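Local coordinates for protein predicted acyltransferase with acyl-CoA N-acyltransferase domain (Escherichia coli, PDB 4RS2) that binds coenzyme A and probably transfers acyl groups as a GNAT-family N-acyltransferase, and when overexpressed suppresses silencing by the small RNA RhyB, at residues A[85-90]-A[123-128]. Residues are numbered along the deposited sequence; the frame is centred on the assembly and turned at random.
Sequences LQWVGM and AVVTLG
Strands 87-95 and 123-127, joined through helix 104-118, form the beta-alpha-beta unit of the GNAT fold, and W87 to M90 meet A123 to T126 here as parallel neighbours, the axes of the two short segments inclined by 29°. V88 bonds to both neighbours of V124 in the usual parallel pattern, its N donating to A123 O (3.1 Å) and its O accepting from V125 N (2.8 Å) in the carbonyl plane. V125 O then takes M90 N at 2.7 Å, nearly in line with the carbonyl bond. One residue further on, a chi1 of -161° turns T126 OG1 away from its own backbone N, and the hydroxyl donates to M90 O at 2.8 Å. On the face of V88, M90 and V124, which helix 104-118 covers, V124 straddles two neighbours: its CG2 meets V88 CG2, while CG1 packs on M90 CB at 3.8 Å. The other face carries W87, whose indole receives the A123 methyl squarely, CB lying 3.5 Å from the centroid of the five-membered ring and 10° off its normal, a CH-pi contact. V125 CG1 approaches W87 CE3 obliquely (4.1 Å), the two side chains crossing at about a right angle, while CG2 lies against G89 CA. M90 O has a second donor besides T126 OG1, a water at 2.8 Å that also accepts a weak bond from L127 N.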
loop_
_atom_site.group_PDB
_atom_site.type_symbol
_atom_site.label_atom_id
_atom_site.label_comp_id
_atom_site.label_asym_id
_atom_site.label_seq_id
_atom_site.Cartn_x
_atom_site.Cartn_y
_atom_site.Cartn_z
ATOM N N LEU A 85 -16.813 0.648 5.599
ATOM C CA LEU A 85 -16.980 -0.800 5.509
ATOM C C LEU A 85 -15.687 -1.540 5.895
ATOM O O LEU A 85 -15.510 -2.709 5.565
ATOM C CB LEU A 85 -17.344 -1.171 4.072
ATOM C CG LEU A 85 -18.553 -0.501 3.437
ATOM C CD1 LEU A 85 -18.668 -0.973 1.987
ATOM C CD2 LEU A 85 -19.814 -0.784 4.238
ATOM N N GLN A 86 -14.780 -0.848 6.566
ATOM C CA GLN A 86 -13.511 -1.428 6.978
ATOM C C GLN A 86 -12.670 -1.794 5.753
ATOM O O GLN A 86 -12.109 -2.866 5.672
ATOM C CB GLN A 86 -13.732 -2.638 7.898
ATOM C CG GLN A 86 -14.605 -2.307 9.101
ATOM C CD GLN A 86 -13.951 -1.298 10.024
ATOM O OE1 GLN A 86 -12.777 -1.432 10.370
ATOM N NE2 GLN A 86 -14.712 -0.293 10.446
ATOM N N TRP A 87 -12.626 -0.862 4.808
ATOM C CA TRP A 87 -11.769 -0.960 3.639
ATOM C C TRP A 87 -10.602 0.027 3.768
ATOM O O TRP A 87 -10.723 1.069 4.425
ATOM C CB TRP A 87 -12.524 -0.621 2.351
ATOM C CG TRP A 87 -13.488 -1.625 1.874
ATOM C CD1 TRP A 87 -14.202 -2.527 2.619
ATOM C CD2 TRP A 87 -13.941 -1.767 0.522
ATOM N NE1 TRP A 87 -15.043 -3.247 1.804
ATOM C CE2 TRP A 87 -14.899 -2.813 0.511
ATOM C CE3 TRP A 87 -13.594 -1.160 -0.676
ATOM C CZ2 TRP A 87 -15.521 -3.244 -0.663
ATOM C CZ3 TRP A 87 -14.199 -1.606 -1.870
ATOM C CH2 TRP A 87 -15.158 -2.636 -1.841
ATOM N N VAL A 88 -9.504 -0.304 3.101
ATOM C CA VAL A 88 -8.322 0.572 3.067
ATOM C C VAL A 88 -7.781 0.654 1.657
ATOM O O VAL A 88 -8.072 -0.215 0.826
ATOM C CB VAL A 88 -7.200 0.091 3.990
ATOM C CG1 VAL A 88 -7.620 0.188 5.445
ATOM C CG2 VAL A 88 -6.764 -1.316 3.587
ATOM N N GLY A 89 -7.039 1.734 1.393
ATOM C CA GLY A 89 -6.324 1.936 0.146
ATOM C C GLY A 89 -4.820 1.737 0.402
ATOM O O GLY A 89 -4.271 2.257 1.385
ATOM N N MET A 90 -4.159 0.964 -0.450
ATOM C CA MET A 90 -2.734 0.705 -0.323
ATOM C C MET A 90 -1.927 1.686 -1.160
ATOM O O MET A 90 -2.163 1.809 -2.351
ATOM C CB MET A 90 -2.452 -0.730 -0.788
ATOM C CG MET A 90 -1.027 -1.171 -0.618
ATOM S SD MET A 90 -0.837 -2.929 -0.963
ATOM C CE MET A 90 -0.865 -2.922 -2.735
ATOM N N ALA A 123 -11.419 -5.358 2.686
ATOM C CA ALA A 123 -10.939 -5.181 1.332
ATOM C C ALA A 123 -9.857 -4.104 1.262
ATOM O O ALA A 123 -9.827 -3.193 2.083
ATOM C CB ALA A 123 -12.075 -4.829 0.394
ATOM N N VAL A 124 -9.055 -4.205 0.217
ATOM C CA VAL A 124 -7.970 -3.298 -0.047
ATOM C C VAL A 124 -8.049 -2.832 -1.482
ATOM O O VAL A 124 -8.177 -3.654 -2.385
ATOM C CB VAL A 124 -6.604 -3.969 0.172
ATOM C CG1 VAL A 124 -5.508 -2.931 -0.079
ATOM C CG2 VAL A 124 -6.516 -4.500 1.592
ATOM N N VAL A 125 -8.028 -1.528 -1.688
ATOM C CA VAL A 125 -7.951 -0.999 -3.062
ATOM C C VAL A 125 -6.565 -0.424 -3.282
ATOM O O VAL A 125 -5.844 -0.120 -2.306
ATOM C CB VAL A 125 -9.032 0.072 -3.375
ATOM C CG1 VAL A 125 -10.405 -0.499 -3.143
ATOM C CG2 VAL A 125 -8.850 1.338 -2.538
ATOM N N THR A 126 -6.201 -0.272 -4.542
ATOM C CA THR A 126 -4.951 0.380 -4.880
ATOM C C THR A 126 -5.042 0.912 -6.305
ATOM O O THR A 126 -5.928 0.533 -7.082
ATOM C CB THR A 126 -3.730 -0.558 -4.711
ATOM O OG1 THR A 126 -2.526 0.211 -4.627
ATOM C CG2 THR A 126 -3.621 -1.572 -5.895
ATOM N N LEU A 127 -4.153 1.842 -6.612
ATOM C CA LEU A 127 -4.091 2.477 -7.921
ATOM C C LEU A 127 -2.695 2.306 -8.468
ATOM O O LEU A 127 -1.723 2.792 -7.880
ATOM C CB LEU A 127 -4.440 3.951 -7.784
ATOM C CG LEU A 127 -4.564 4.731 -9.085
ATOM C CD1 LEU A 127 -5.796 4.279 -9.872
ATOM C CD2 LEU A 127 -4.713 6.201 -8.752
ATOM N N GLY A 128 -2.575 1.626 -9.605
ATOM C CA GLY A 128 -1.281 1.345 -10.162
ATOM C C GLY A 128 -1.376 0.411 -11.344
ATOM O O GLY A 128 -2.449 0.028 -11.767
HETATM O O HOH W 1 -3.780 3.441 -3.925
#